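Local coordinates for protein malyl-CoA lyase/beta-methylmalyl-CoA lyase (Methylobacterium extorquens, PDB 5UGR) that belongs to the HpcH/HpaI aldolase/citrate lyase family and folds as a TIM barrel that carries a bound magnesium ion, at residues Met101-Lys106 and Gly134-Ile139; Leu158-Phe163 and Gly221-Asp226; Ala32-Asp37 and Ser259-Ala264. All blocks are in the same frame, centred on the assembly; numbering follows the deposited sequence. Where two conformers were deposited one is given.

Contact 1 of 3, residues Met101-Lys106 and Gly134-Ile139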
ATOM      1  N   MET A 101     -15.965  27.881   0.752  1.00 13.71           N
ATOM      2  CA  MET A 101     -15.717  26.447   0.747  1.00 13.73           C
ATOM      3  C   MET A 101     -16.574  25.745  -0.282  1.00 13.39           C
ATOM      4  O   MET A 101     -17.610  26.263  -0.709  1.00 14.26           O
ATOM      5  CB  MET A 101     -16.022  25.842   2.123  1.00 14.13           C
ATOM      6  CG  MET A 101     -15.076  26.334   3.257  1.00 16.45           C
ATOM      7  SD  MET A 101     -15.329  25.447   4.813  1.00 17.17           S
ATOM      8  CE  MET A 101     -14.634  23.855   4.332  1.00 16.81           C
ATOM      9  N   ILE A 102     -16.121  24.545  -0.644  1.00 13.06           N
ATOM     10  CA  ILE A 102     -16.908  23.631  -1.484  1.00 13.38           C
ATOM     11  C   ILE A 102     -17.159  22.330  -0.705  1.00 12.51           C
ATOM     12  O   ILE A 102     -16.210  21.800  -0.085  1.00 12.69           O
ATOM     13  CB  ILE A 102     -16.157  23.323  -2.800  1.00 12.43           C
ATOM     14  CG1 ILE A 102     -16.123  24.576  -3.690  1.00 13.93           C
ATOM     15  CG2 ILE A 102     -16.796  22.155  -3.540  1.00 13.65           C
ATOM     16  CD1 ILE A 102     -15.229  24.487  -4.907  1.00 16.59           C
ATOM     17  N   LEU A 103     -18.419  21.933  -0.677  1.00 12.66           N
ATOM     18  CA  LEU A 103     -18.880  20.668  -0.104  1.00 11.46           C
ATOM     19  C   LEU A 103     -19.007  19.670  -1.281  1.00 13.13           C
ATOM     20  O   LEU A 103     -19.816  19.848  -2.202  1.00 13.19           O
ATOM     21  CB  LEU A 103     -20.194  20.836   0.657  1.00 13.15           C
ATOM     22  CG  LEU A 103     -20.933  19.584   1.099  1.00 13.64           C
ATOM     23  CD1 LEU A 103     -20.011  18.656   1.894  1.00 13.98           C
ATOM     24  CD2 LEU A 103     -22.139  19.976   1.934  1.00 14.19           C
ATOM     25  N   ILE A 104     -18.151  18.641  -1.241  1.00 12.30           N
ATOM     26  CA  ILE A 104     -18.052  17.659  -2.304  1.00 12.00           C
ATOM     27  C   ILE A 104     -18.918  16.459  -1.849  1.00 11.65           C
ATOM     28  O   ILE A 104     -18.652  15.864  -0.796  1.00 12.12           O
ATOM     29  CB  ILE A 104     -16.628  17.162  -2.545  1.00 12.83           C
ATOM     30  CG1 ILE A 104     -15.655  18.321  -2.755  1.00 12.92           C
ATOM     31  CG2 ILE A 104     -16.585  16.214  -3.736  1.00 13.28           C
ATOM     32  CD1 ILE A 104     -14.185  17.917  -2.723  1.00 13.64           C
ATOM     33  N   PRO A 105     -19.943  16.083  -2.617  1.00 11.49           N
ATOM     34  CA  PRO A 105     -20.850  15.005  -2.237  1.00 12.93           C
ATOM     35  C   PRO A 105     -20.335  13.611  -2.617  1.00 12.72           C
ATOM     36  O   PRO A 105     -19.503  13.466  -3.542  1.00 12.04           O
ATOM     37  CB  PRO A 105     -22.135  15.352  -3.021  1.00 14.82           C
ATOM     38  CG  PRO A 105     -21.568  15.893  -4.313  1.00 13.84           C
ATOM     39  CD  PRO A 105     -20.382  16.717  -3.891  1.00 12.55           C
ATOM     40  N   LYS A 106     -20.827  12.620  -1.852  1.00 12.41           N
ATOM     41  CA  LYS A 106     -20.686  11.228  -2.268  1.00 12.37           C
ATOM     42  C   LYS A 106     -19.250  10.790  -2.429  1.00 12.10           C
ATOM     43  O   LYS A 106     -18.907   9.970  -3.262  1.00 12.66           O
ATOM     44  CB  LYS A 106     -21.497  10.895  -3.518  1.00 12.42           C
ATOM     45  CG  LYS A 106     -22.933  11.332  -3.454  1.00 12.70           C
ATOM     46  CD  LYS A 106     -23.721  11.019  -4.693  1.00 13.57           C
ATOM     47  CE  LYS A 106     -23.038  11.355  -6.021  1.00 15.73           C
ATOM     48  NZ  LYS A 106     -24.002  11.197  -7.182  1.00 14.07           N
ATOM     49  N   GLY A 134     -11.639  26.264   1.033  1.00 13.38           N
ATOM     50  CA  GLY A 134     -11.502  25.010   1.779  1.00 13.06           C
ATOM     51  C   GLY A 134     -12.517  24.000   1.292  1.00 12.65           C
ATOM     52  O   GLY A 134     -13.531  24.363   0.728  1.00 13.74           O
ATOM     53  N   PHE A 135     -12.288  22.743   1.650  1.00 11.49           N
ATOM     54  CA  PHE A 135     -13.185  21.661   1.300  1.00 11.83           C
ATOM     55  C   PHE A 135     -13.841  21.026   2.540  1.00 11.99           C
ATOM     56  O   PHE A 135     -13.192  20.796   3.610  1.00 12.66           O
ATOM     57  CB  PHE A 135     -12.494  20.546   0.534  1.00 12.56           C
ATOM     58  CG  PHE A 135     -11.981  20.894  -0.846  1.00 12.81           C
ATOM     59  CD1 PHE A 135     -12.482  21.958  -1.598  1.00 13.26           C
ATOM     60  CD2 PHE A 135     -11.079  20.068  -1.458  1.00 13.34           C
ATOM     61  CE1 PHE A 135     -12.052  22.180  -2.888  1.00 14.21           C
ATOM     62  CE2 PHE A 135     -10.662  20.288  -2.767  1.00 13.36           C
ATOM     63  CZ  PHE A 135     -11.150  21.376  -3.484  1.00 14.84           C
ATOM     64  N   GLU A 136     -15.089  20.641   2.363  1.00 12.62           N
ATOM     65  CA  GLU A 136     -15.778  19.715   3.259  1.00 12.22           C
ATOM     66  C   GLU A 136     -16.174  18.534   2.357  1.00 11.43           C
ATOM     67  O   GLU A 136     -16.543  18.707   1.205  1.00 12.26           O
ATOM     68  CB  GLU A 136     -17.038  20.342   3.868  1.00 13.72           C
ATOM     69  CG  GLU A 136     -17.841  19.439   4.796  1.00 13.08           C
ATOM     70  CD  GLU A 136     -19.059  20.220   5.387  1.00 14.39           C
ATOM     71  OE1 GLU A 136     -18.809  21.337   5.937  1.00 15.22           O
ATOM     72  OE2 GLU A 136     -20.220  19.703   5.241  1.00 14.39           O
ATOM     73  N   VAL A 137     -16.079  17.315   2.897  1.00 11.42           N
ATOM     74  CA  VAL A 137     -16.522  16.122   2.180  1.00 12.86           C
ATOM     75  C   VAL A 137     -17.691  15.490   2.866  1.00 12.89           C
ATOM     76  O   VAL A 137     -17.748  15.405   4.083  1.00 14.21           O
ATOM     77  CB  VAL A 137     -15.380  15.123   1.980  1.00 16.70           C
ATOM     78  CG1 VAL A 137     -14.301  15.659   1.071  1.00 16.33           C
ATOM     79  CG2 VAL A 137     -14.891  14.611   3.231  1.00 21.60           C
ATOM     80  N   LEU A 138     -18.628  15.028   2.069  1.00 12.30           N
ATOM     81  CA  LEU A 138     -19.732  14.210   2.552  1.00 12.29           C
ATOM     82  C   LEU A 138     -19.369  12.737   2.473  1.00 12.21           C
ATOM     83  O   LEU A 138     -19.003  12.230   1.373  1.00 12.83           O
ATOM     84  CB  LEU A 138     -20.985  14.482   1.722  1.00 13.91           C
ATOM     85  CG  LEU A 138     -22.037  15.329   2.396  1.00 13.14           C
ATOM     86  CD1 LEU A 138     -22.896  16.067   1.394  1.00 14.80           C
ATOM     87  CD2 LEU A 138     -22.865  14.511   3.347  1.00 14.00           C
ATOM     88  N   ILE A 139     -19.427  12.072   3.630  1.00 11.65           N
ATOM     89  CA  ILE A 139     -19.306  10.609   3.726  1.00 12.87           C
ATOM     90  C   ILE A 139     -20.749  10.136   3.855  1.00 11.59           C
ATOM     91  O   ILE A 139     -21.391  10.257   4.931  1.00 13.19           O
ATOM     92  CB  ILE A 139     -18.410  10.213   4.904  1.00 12.86           C
ATOM     93  CG1 ILE A 139     -17.032  10.858   4.808  1.00 12.74           C
ATOM     94  CG2 ILE A 139     -18.322   8.684   4.985  1.00 14.87           C
ATOM     95  CD1 ILE A 139     -16.216  10.468   3.639  1.00 14.62           C
TER
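Ile102 and Ile104 trade backbone hydrogen bonds with Gly134, Glu136 and Leu138, joining two parallel strands in register from Met101–Gly134 to Ile104–Val137. Ile102 N donates to Gly134 O (2.9 Å) and Glu136 N returns a bond to Ile102 O. Ile104 N then donates to Glu136 O, and the last bond, Leu138 N to Ile104 O, is nearly straight, with 173° at the hydrogen. CA–H···O contacts reinforce this ladder, among them Leu103 CA to Glu136 O (3.3 Å).

On the face carrying Ile102, Ile104, Phe135 and Val137 the contact is aromatic and aliphatic. Ile104 CD1 sits over one face of the Phe135 ring, 4.2 Å from its centroid, in a CH-pi contact displaced toward the rim. Ile102 CB meets Phe135 CD1 of the same ring (4.1 Å). Helix 110-127, the crossover of this beta-alpha-beta unit, packs on this outer side of the TIM barrel, and its Val113, Ile116 and Thr120 also touch Phe135.

The other face, turned into the barrel, mixes methyl groups with a carboxylate. Met101 is bent at chi3 (71°), which folds its CE back over strand 134-139 to lie 3.4 Å from Phe135 C, close beside Gly134, where no side chain intervenes. Leu103 lies obliquely across two residues of the partner strand: its CD1 is 3.5 Å from Glu136 OE2 and 3.9 Å from Leu138 CD1. Glu136 CG stands anti to the backbone N (chi1 179°), and the extended chain carries the carboxylate inward, where OE2 is hydrogen-bonded to Ser162. Beyond the strand end, Lys106 N bonds Glu140, a magnesium ligand, while Lys106 NZ forms salt bridges with Asp81 and with Asp304 of the second subunit.

Contact 2 of 3, residues Leu158-Phe163 and Gly221-Asp226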
ATOM      1  N   LEU A 158      -8.691  20.234   2.761  1.00 11.99           N
ATOM      2  CA  LEU A 158      -9.739  19.556   3.481  1.00 11.88           C
ATOM      3  C   LEU A 158      -9.784  20.008   4.932  1.00 12.41           C
ATOM      4  O   LEU A 158      -8.765  20.023   5.635  1.00 14.62           O
ATOM      5  CB  LEU A 158      -9.546  18.028   3.394  1.00 13.11           C
ATOM      6  CG  LEU A 158     -10.683  17.165   3.932  1.00 13.42           C
ATOM      7  CD1 LEU A 158     -11.989  17.478   3.235  1.00 14.38           C
ATOM      8  CD2 LEU A 158     -10.327  15.681   3.719  1.00 14.84           C
ATOM      9  N   GLU A 159     -10.979  20.392   5.364  1.00 11.68           N
ATOM     10  CA  GLU A 159     -11.251  20.884   6.704  1.00 12.68           C
ATOM     11  C   GLU A 159     -12.235  20.099   7.545  1.00 11.56           C
ATOM     12  O   GLU A 159     -12.179  20.203   8.782  1.00 13.82           O
ATOM     13  CB  GLU A 159     -11.791  22.324   6.684  1.00 13.61           C
ATOM     14  CG  GLU A 159     -10.927  23.312   5.945  1.00 13.77           C
ATOM     15  CD  GLU A 159     -11.487  24.743   6.007  1.00 14.30           C
ATOM     16  OE1 GLU A 159     -11.090  25.543   5.113  1.00 16.48           O
ATOM     17  OE2 GLU A 159     -12.307  25.023   6.927  1.00 15.30           O
ATOM     18  N   ALA A 160     -13.119  19.318   6.930  1.00 11.98           N
ATOM     19  CA  ALA A 160     -14.302  18.805   7.649  1.00 12.12           C
ATOM     20  C   ALA A 160     -14.910  17.661   6.859  1.00 13.41           C
ATOM     21  O   ALA A 160     -14.781  17.612   5.629  1.00 12.91           O
ATOM     22  CB  ALA A 160     -15.326  19.918   7.795  1.00 12.82           C
ATOM     23  N   MET A 161     -15.594  16.770   7.581  1.00 12.54           N
ATOM     24  CA  MET A 161     -16.389  15.707   6.964  0.50 12.22           C
ATOM     25  C   MET A 161     -17.776  15.744   7.593  1.00 13.07           C
ATOM     26  O   MET A 161     -17.884  15.872   8.829  1.00 13.52           O
ATOM     27  CB  MET A 161     -15.776  14.306   7.182  0.50 12.46           C
ATOM     28  CG  MET A 161     -14.276  14.194   7.003  0.50 15.10           C
ATOM     29  SD  MET A 161     -13.608  12.504   7.191  0.50 18.22           S
ATOM     30  CE  MET A 161     -13.023  12.414   5.521  0.50 14.71           C
ATOM     31  N   SER A 162     -18.803  15.623   6.726  1.00 12.23           N
ATOM     32  CA  SER A 162     -20.164  15.484   7.202  1.00 12.54           C
ATOM     33  C   SER A 162     -20.651  14.053   6.982  1.00 11.26           C
ATOM     34  O   SER A 162     -20.422  13.505   5.907  1.00 12.72           O
ATOM     35  CB  SER A 162     -21.118  16.416   6.465  1.00 13.44           C
ATOM     36  OG  SER A 162     -21.010  17.781   6.892  1.00 13.21           O
ATOM     37  N   PHE A 163     -21.345  13.500   8.011  1.00 12.46           N
ATOM     38  CA  PHE A 163     -21.976  12.190   7.921  1.00 12.77           C
ATOM     39  C   PHE A 163     -23.351  12.348   7.329  1.00 12.18           C
ATOM     40  O   PHE A 163     -24.290  12.790   7.995  1.00 13.18           O
ATOM     41  CB  PHE A 163     -21.984  11.523   9.261  1.00 13.66           C
ATOM     42  CG  PHE A 163     -22.741  10.252   9.289  1.00 11.88           C
ATOM     43  CD1 PHE A 163     -22.467   9.272   8.359  1.00 14.48           C
ATOM     44  CD2 PHE A 163     -23.813  10.070  10.185  1.00 12.94           C
ATOM     45  CE1 PHE A 163     -23.223   8.093   8.354  1.00 13.60           C
ATOM     46  CE2 PHE A 163     -24.537   8.877  10.193  1.00 14.95           C
ATOM     47  CZ  PHE A 163     -24.262   7.923   9.268  1.00 13.48           C
ATOM     48  N   GLY A 221      -6.962  15.960  11.754  1.00 13.93           N
ATOM     49  CA  GLY A 221      -7.099  17.412  11.944  1.00 14.46           C
ATOM     50  C   GLY A 221      -8.355  18.077  11.395  1.00 14.39           C
ATOM     51  O   GLY A 221      -8.356  19.294  11.192  1.00 16.97           O
ATOM     52  N   LEU A 222      -9.371  17.270  11.120  1.00 12.55           N
ATOM     53  CA  LEU A 222     -10.617  17.759  10.526  1.00 12.22           C
ATOM     54  C   LEU A 222     -11.753  17.897  11.532  1.00 13.02           C
ATOM     55  O   LEU A 222     -11.777  17.241  12.557  1.00 14.48           O
ATOM     56  CB  LEU A 222     -11.064  16.802   9.426  1.00 12.32           C
ATOM     57  CG  LEU A 222     -10.016  16.342   8.422  1.00 12.85           C
ATOM     58  CD1 LEU A 222     -10.591  15.358   7.414  1.00 14.01           C
ATOM     59  CD2 LEU A 222      -9.336  17.494   7.732  1.00 14.21           C
ATOM     60  N   ARG A 223     -12.776  18.699  11.164  1.00 11.86           N
ATOM     61  CA  ARG A 223     -14.008  18.840  11.947  1.00 12.72           C
ATOM     62  C   ARG A 223     -14.979  17.697  11.619  1.00 12.88           C
ATOM     63  O   ARG A 223     -15.346  17.578  10.451  1.00 12.77           O
ATOM     64  CB  ARG A 223     -14.676  20.184  11.657  1.00 14.27           C
ATOM     65  CG  ARG A 223     -13.813  21.412  11.871  1.00 15.69           C
ATOM     66  CD  ARG A 223     -14.603  22.687  11.677  1.00 17.49           C
ATOM     67  NE  ARG A 223     -14.969  23.000  10.320  1.00 15.34           N
ATOM     68  CZ  ARG A 223     -14.182  23.638   9.440  1.00 14.53           C
ATOM     69  NH1 ARG A 223     -14.680  23.952   8.218  1.00 15.98           N
ATOM     70  NH2 ARG A 223     -12.915  23.933   9.746  1.00 18.16           N
ATOM     71  N   PRO A 224     -15.435  16.929  12.630  1.00 13.63           N
ATOM     72  CA  PRO A 224     -16.479  15.938  12.383  1.00 13.98           C
ATOM     73  C   PRO A 224     -17.861  16.572  12.595  1.00 13.27           C
ATOM     74  O   PRO A 224     -18.167  17.062  13.706  1.00 13.21           O
ATOM     75  CB  PRO A 224     -16.209  14.880  13.456  1.00 13.45           C
ATOM     76  CG  PRO A 224     -15.310  15.482  14.485  1.00 16.17           C
ATOM     77  CD  PRO A 224     -14.908  16.850  14.018  1.00 15.07           C
ATOM     78  N   ILE A 225     -18.683  16.480  11.532  1.00 12.38           N
ATOM     79  CA  ILE A 225     -19.998  17.127  11.491  1.00 13.35           C
ATOM     80  C   ILE A 225     -21.050  16.066  11.235  1.00 12.14           C
ATOM     81  O   ILE A 225     -20.906  15.217  10.334  1.00 12.75           O
ATOM     82  CB  ILE A 225     -20.072  18.213  10.370  1.00 13.54           C
ATOM     83  CG1 ILE A 225     -18.879  19.176  10.472  1.00 13.21           C
ATOM     84  CG2 ILE A 225     -21.405  18.926  10.446  1.00 13.58           C
ATOM     85  CD1 ILE A 225     -18.779  19.971  11.732  1.00 15.18           C
ATOM     86  N   ASP A 226     -22.150  16.115  12.010  1.00 12.06           N
ATOM     87  CA  ASP A 226     -23.250  15.170  11.820  1.00 14.33           C
ATOM     88  C   ASP A 226     -24.232  15.749  10.823  1.00 13.96           C
ATOM     89  O   ASP A 226     -24.442  16.973  10.786  1.00 13.92           O
ATOM     90  CB  ASP A 226     -23.935  14.932  13.178  1.00 13.54           C
ATOM     91  CG  ASP A 226     -24.875  13.742  13.189  1.00 14.55           C
ATOM     92  OD1 ASP A 226     -24.663  12.793  12.385  1.00 14.81           O
ATOM     93  OD2 ASP A 226     -25.876  13.829  13.961  1.00 15.65           O
TER
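Strands 158-163 and 223-226 run parallel as neighbours in the barrel wall of the TIM fold, and the contact, wholly buried, combines a backbone ladder with a salt bridge at its start. Arg223 N donates to Glu159 O, Met161 N to Arg223 O, Ile225 N to Met161 O and Phe163 N to Ile225 O, pairing Ala160 with Arg223 and Ser162 with Ile225. Ala160 N, buried here, finds no partner in the model.

Glu159 and Arg223 lie side by side and point the same way. Arg223 NH1 and NH2 both reach a single oxygen, Glu159 OE2, at 2.9 Å and 3.1 Å respectively. That oxygen lies in the guanidinium plane but is met on its anti side, both nitrogens standing somewhat out of the carboxylate plane, and the carboxylate is turned 77° from the guanidinium. The bend of Arg223 at chi3 (-72°) brings its end back beside Glu159. Arg12 adds a third grip on OE2, while Arg223 NE is held by His14.

Leu222, just before strand 223-226, packs on Leu158 and Met161. Leu222 CD2 is 3.3 Å from Leu158 O, and Leu222 CD1 lies between Leu158 CD2 (3.7 Å) and Met161 CG (3.9 Å); the two leucines cross at about a right angle. At the far end, Asp226 OD1 approaches the edge of the Phe163 ring, 3.6 Å from CD2, with ring and carboxylate nearly coplanar; Gln210 and Lys253 hold the two carboxylate oxygens.

Helix 207-220 covers the face of Met161, Phe163 and Pro224, whereas Ser162 and Ile225 face inward against Glu17 of strand 16-21, with strand 134-139 hydrogen-bonded along the other side of strand 158-163.

Contact 3 of 3, residues Ala32-Asp37 and Ser259-Ala264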
ATOM      1  N   ALA A  32     -29.656  34.386   4.712  1.00 26.60           N
ATOM      2  CA  ALA A  32     -28.513  35.248   4.927  1.00 25.71           C
ATOM      3  C   ALA A  32     -28.577  35.965   6.261  1.00 24.49           C
ATOM      4  O   ALA A  32     -27.524  36.294   6.818  1.00 27.08           O
ATOM      5  CB  ALA A  32     -28.384  36.272   3.803  1.00 28.88           C
ATOM      6  N   ALA A  33     -29.783  36.152   6.797  1.00 26.78           N
ATOM      7  CA  ALA A  33     -29.962  36.794   8.095  1.00 29.89           C
ATOM      8  C   ALA A  33     -30.058  35.802   9.266  1.00 29.64           C
ATOM      9  O   ALA A  33     -30.314  36.218  10.400  1.00 33.33           O
ATOM     10  CB  ALA A  33     -31.225  37.653   8.051  1.00 32.08           C
ATOM     11  N   SER A  34     -29.877  34.508   8.992  1.00 26.77           N
ATOM     12  CA  SER A  34     -30.033  33.486  10.017  1.00 24.63           C
ATOM     13  C   SER A  34     -28.823  33.468  10.946  1.00 22.18           C
ATOM     14  O   SER A  34     -27.807  34.122  10.731  1.00 25.16           O
ATOM     15  CB  SER A  34     -30.234  32.112   9.412  1.00 25.92           C
ATOM     16  OG  SER A  34     -29.011  31.605   8.934  1.00 23.82           O
ATOM     17  N   LYS A  35     -28.999  32.673  11.993  1.00 21.29           N
ATOM     18  CA  LYS A  35     -27.975  32.424  12.997  1.00 20.33           C
ATOM     19  C   LYS A  35     -27.087  31.203  12.737  1.00 19.72           C
ATOM     20  O   LYS A  35     -26.292  30.806  13.595  1.00 19.95           O
ATOM     21  CB  LYS A  35     -28.610  32.356  14.377  1.00 21.46           C
ATOM     22  CG  LYS A  35     -29.235  33.685  14.832  1.00 25.81           C
ATOM     23  CD  LYS A  35     -29.884  33.512  16.177  1.00 32.09           C
ATOM     24  CE  LYS A  35     -30.634  34.798  16.532  1.00 38.94           C
ATOM     25  NZ  LYS A  35     -31.195  34.666  17.911  1.00 50.99           N
ATOM     26  N   ALA A  36     -27.146  30.655  11.544  1.00 17.65           N
ATOM     27  CA  ALA A  36     -26.280  29.507  11.200  1.00 17.15           C
ATOM     28  C   ALA A  36     -24.846  29.949  11.141  1.00 17.26           C
ATOM     29  O   ALA A  36     -24.529  31.041  10.660  1.00 20.73           O
ATOM     30  CB  ALA A  36     -26.671  28.962   9.856  1.00 16.97           C
ATOM     31  N   ASP A  37     -23.952  29.058  11.580  1.00 16.09           N
ATOM     32  CA  ASP A  37     -22.500  29.316  11.468  1.00 16.80           C
ATOM     33  C   ASP A  37     -22.004  29.143  10.051  1.00 16.02           C
ATOM     34  O   ASP A  37     -21.113  29.857   9.588  1.00 17.67           O
ATOM     35  CB  ASP A  37     -21.720  28.389  12.374  1.00 16.33           C
ATOM     36  CG  ASP A  37     -21.937  28.644  13.895  1.00 18.11           C
ATOM     37  OD1 ASP A  37     -22.315  29.779  14.271  1.00 18.51           O
ATOM     38  OD2 ASP A  37     -21.621  27.718  14.691  1.00 16.71           O
ATOM     39  N   SER A 259     -35.762  25.906  12.520  1.00 23.16           N
ATOM     40  CA  SER A 259     -35.857  25.556  13.948  1.00 25.04           C
ATOM     41  C   SER A 259     -34.651  24.798  14.495  1.00 20.90           C
ATOM     42  O   SER A 259     -34.356  24.859  15.670  1.00 23.01           O
ATOM     43  CB  SER A 259     -37.086  24.716  14.214  1.00 26.59           C
ATOM     44  OG  SER A 259     -37.003  23.400  13.620  1.00 27.22           O
ATOM     45  N   GLN A 260     -33.943  24.132  13.616  1.00 18.81           N
ATOM     46  CA  GLN A 260     -32.815  23.329  14.048  1.00 17.53           C
ATOM     47  C   GLN A 260     -31.534  24.125  14.308  1.00 18.05           C
ATOM     48  O   GLN A 260     -30.640  23.654  15.004  1.00 18.74           O
ATOM     49  CB  GLN A 260     -32.562  22.203  13.078  1.00 17.14           C
ATOM     50  CG  GLN A 260     -33.677  21.201  13.028  1.00 18.31           C
ATOM     51  CD  GLN A 260     -33.529  20.178  11.947  1.00 16.46           C
ATOM     52  OE1 GLN A 260     -32.780  20.362  10.968  1.00 17.23           O
ATOM     53  NE2 GLN A 260     -34.282  19.099  12.064  1.00 17.28           N
ATOM     54  N   ILE A 261     -31.478  25.350  13.807  1.00 16.33           N
ATOM     55  CA  ILE A 261     -30.294  26.187  13.972  1.00 17.07           C
ATOM     56  C   ILE A 261     -29.979  26.481  15.421  1.00 17.14           C
ATOM     57  O   ILE A 261     -28.835  26.269  15.852  1.00 17.92           O
ATOM     58  CB  ILE A 261     -30.425  27.502  13.182  1.00 19.18           C
ATOM     59  CG1 ILE A 261     -30.526  27.234  11.666  1.00 19.14           C
ATOM     60  CG2 ILE A 261     -29.249  28.424  13.439  1.00 20.11           C
ATOM     61  CD1 ILE A 261     -30.948  28.442  10.849  1.00 22.50           C
ATOM     62  N   ASP A 262     -30.978  26.936  16.194  1.00 18.02           N
ATOM     63  CA  ASP A 262     -30.733  27.284  17.597  1.00 19.26           C
ATOM     64  C   ASP A 262     -30.406  26.012  18.390  1.00 18.22           C
ATOM     65  O   ASP A 262     -29.603  26.046  19.338  1.00 19.87           O
ATOM     66  CB  ASP A 262     -31.952  27.984  18.206  1.00 20.84           C
ATOM     67  CG  ASP A 262     -32.087  29.439  17.762  1.00 29.23           C
ATOM     68  OD1 ASP A 262     -31.182  30.004  17.120  1.00 29.30           O
ATOM     69  OD2 ASP A 262     -33.157  30.005  18.030  1.00 32.16           O
ATOM     70  N   LEU A 263     -31.024  24.897  18.007  1.00 16.56           N
ATOM     71  CA  LEU A 263     -30.817  23.634  18.735  1.00 16.86           C
ATOM     72  C   LEU A 263     -29.351  23.183  18.574  1.00 18.72           C
ATOM     73  O   LEU A 263     -28.698  22.848  19.562  1.00 19.29           O
ATOM     74  CB  LEU A 263     -31.780  22.523  18.321  1.00 19.03           C
ATOM     75  CG  LEU A 263     -33.266  22.787  18.435  1.00 20.01           C
ATOM     76  CD1 LEU A 263     -34.051  21.643  17.878  1.00 21.73           C
ATOM     77  CD2 LEU A 263     -33.620  23.032  19.873  1.00 25.65           C
ATOM     78  N   ALA A 264     -28.825  23.254  17.342  1.00 16.54           N
ATOM     79  CA  ALA A 264     -27.416  22.885  17.075  1.00 16.79           C
ATOM     80  C   ALA A 264     -26.489  23.869  17.740  1.00 15.08           C
ATOM     81  O   ALA A 264     -25.485  23.467  18.381  1.00 17.01           O
ATOM     82  CB  ALA A 264     -27.141  22.807  15.585  1.00 16.81           C
TER
HETATM   83  O   HOH W   1     -33.505  32.519  17.527  1.00 50.54           O
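Ile261 presses its two methyl groups against the bend at Ser34, Lys35 and Ala36, and this is the tightly packed part of the contact. Ile261 CG2 lies against the peptide link between the last two, 3.6 Å from Lys35 C and equally far from Ala36 N. Ile261 CD1 reaches further along the bend, to 4.0 Å from Ser34 CB, and more loosely touches Ala36 CB. Chi1 of -63° sets CG2 anti to the backbone N, facing the peptide, while the CG1 arm, extended at chi2 (168°), carries CD1 to the serine.

The bend is partly shaped by Ser34 itself. Its OG, placed between the backbone N and the carbonyl carbon, accepts a weak hydrogen bond from Ala36 N (3.3 Å), and its stronger partner is Ser31 O.

Segment 32-37 links helix 25-32 to strand 38-42, while helix 259-268 follows strand 252-255, the last of the TIM barrel. Ile261 touches both Leu18 of strand 16-21 and Ala255 of strand 252-255, which places the contact outside the seam where the first and last strands meet; Leu18 also touches Ser34 and Ala36. Asn265 of the same helix secures Lys35 O.

Toward solvent the fit is loose, and no hydrogen bond passes directly between the segments. The aliphatic part of Lys35 passes Asp262, with Lys35 CD 3.9 Å from Asp262 OD1. The charged ends stay apart, Lys35 NZ being 4.7 Å from Asp262 OD1. A water bridges them instead: it accepts from Lys35 NZ and donates to Asp262 OD2, the latter bond short at 2.6 Å.

Overall arrangement
Contacts 1 and 2 are buried pairings of parallel strands in one barrel wall, and they adjoin because strands 134-139 and 158-163 are neighbours. Glu136 and Ser162 meet inside the barrel, and backbone hydrogen bonds join strands 134-139 and 158-163. Contact 3 lies about 20 Å from contact 1 and 19 Å from contact 2, centre to centre, touching neither; it joins a loop to a helix on the outer side of the barrel. The chemistry follows position: both strand contacts rest on backbone ladders, contact 2 adding a buried salt bridge, whereas contact 3 rests mainly on one isoleucine, with a water-mediated pairing of charges at the surface.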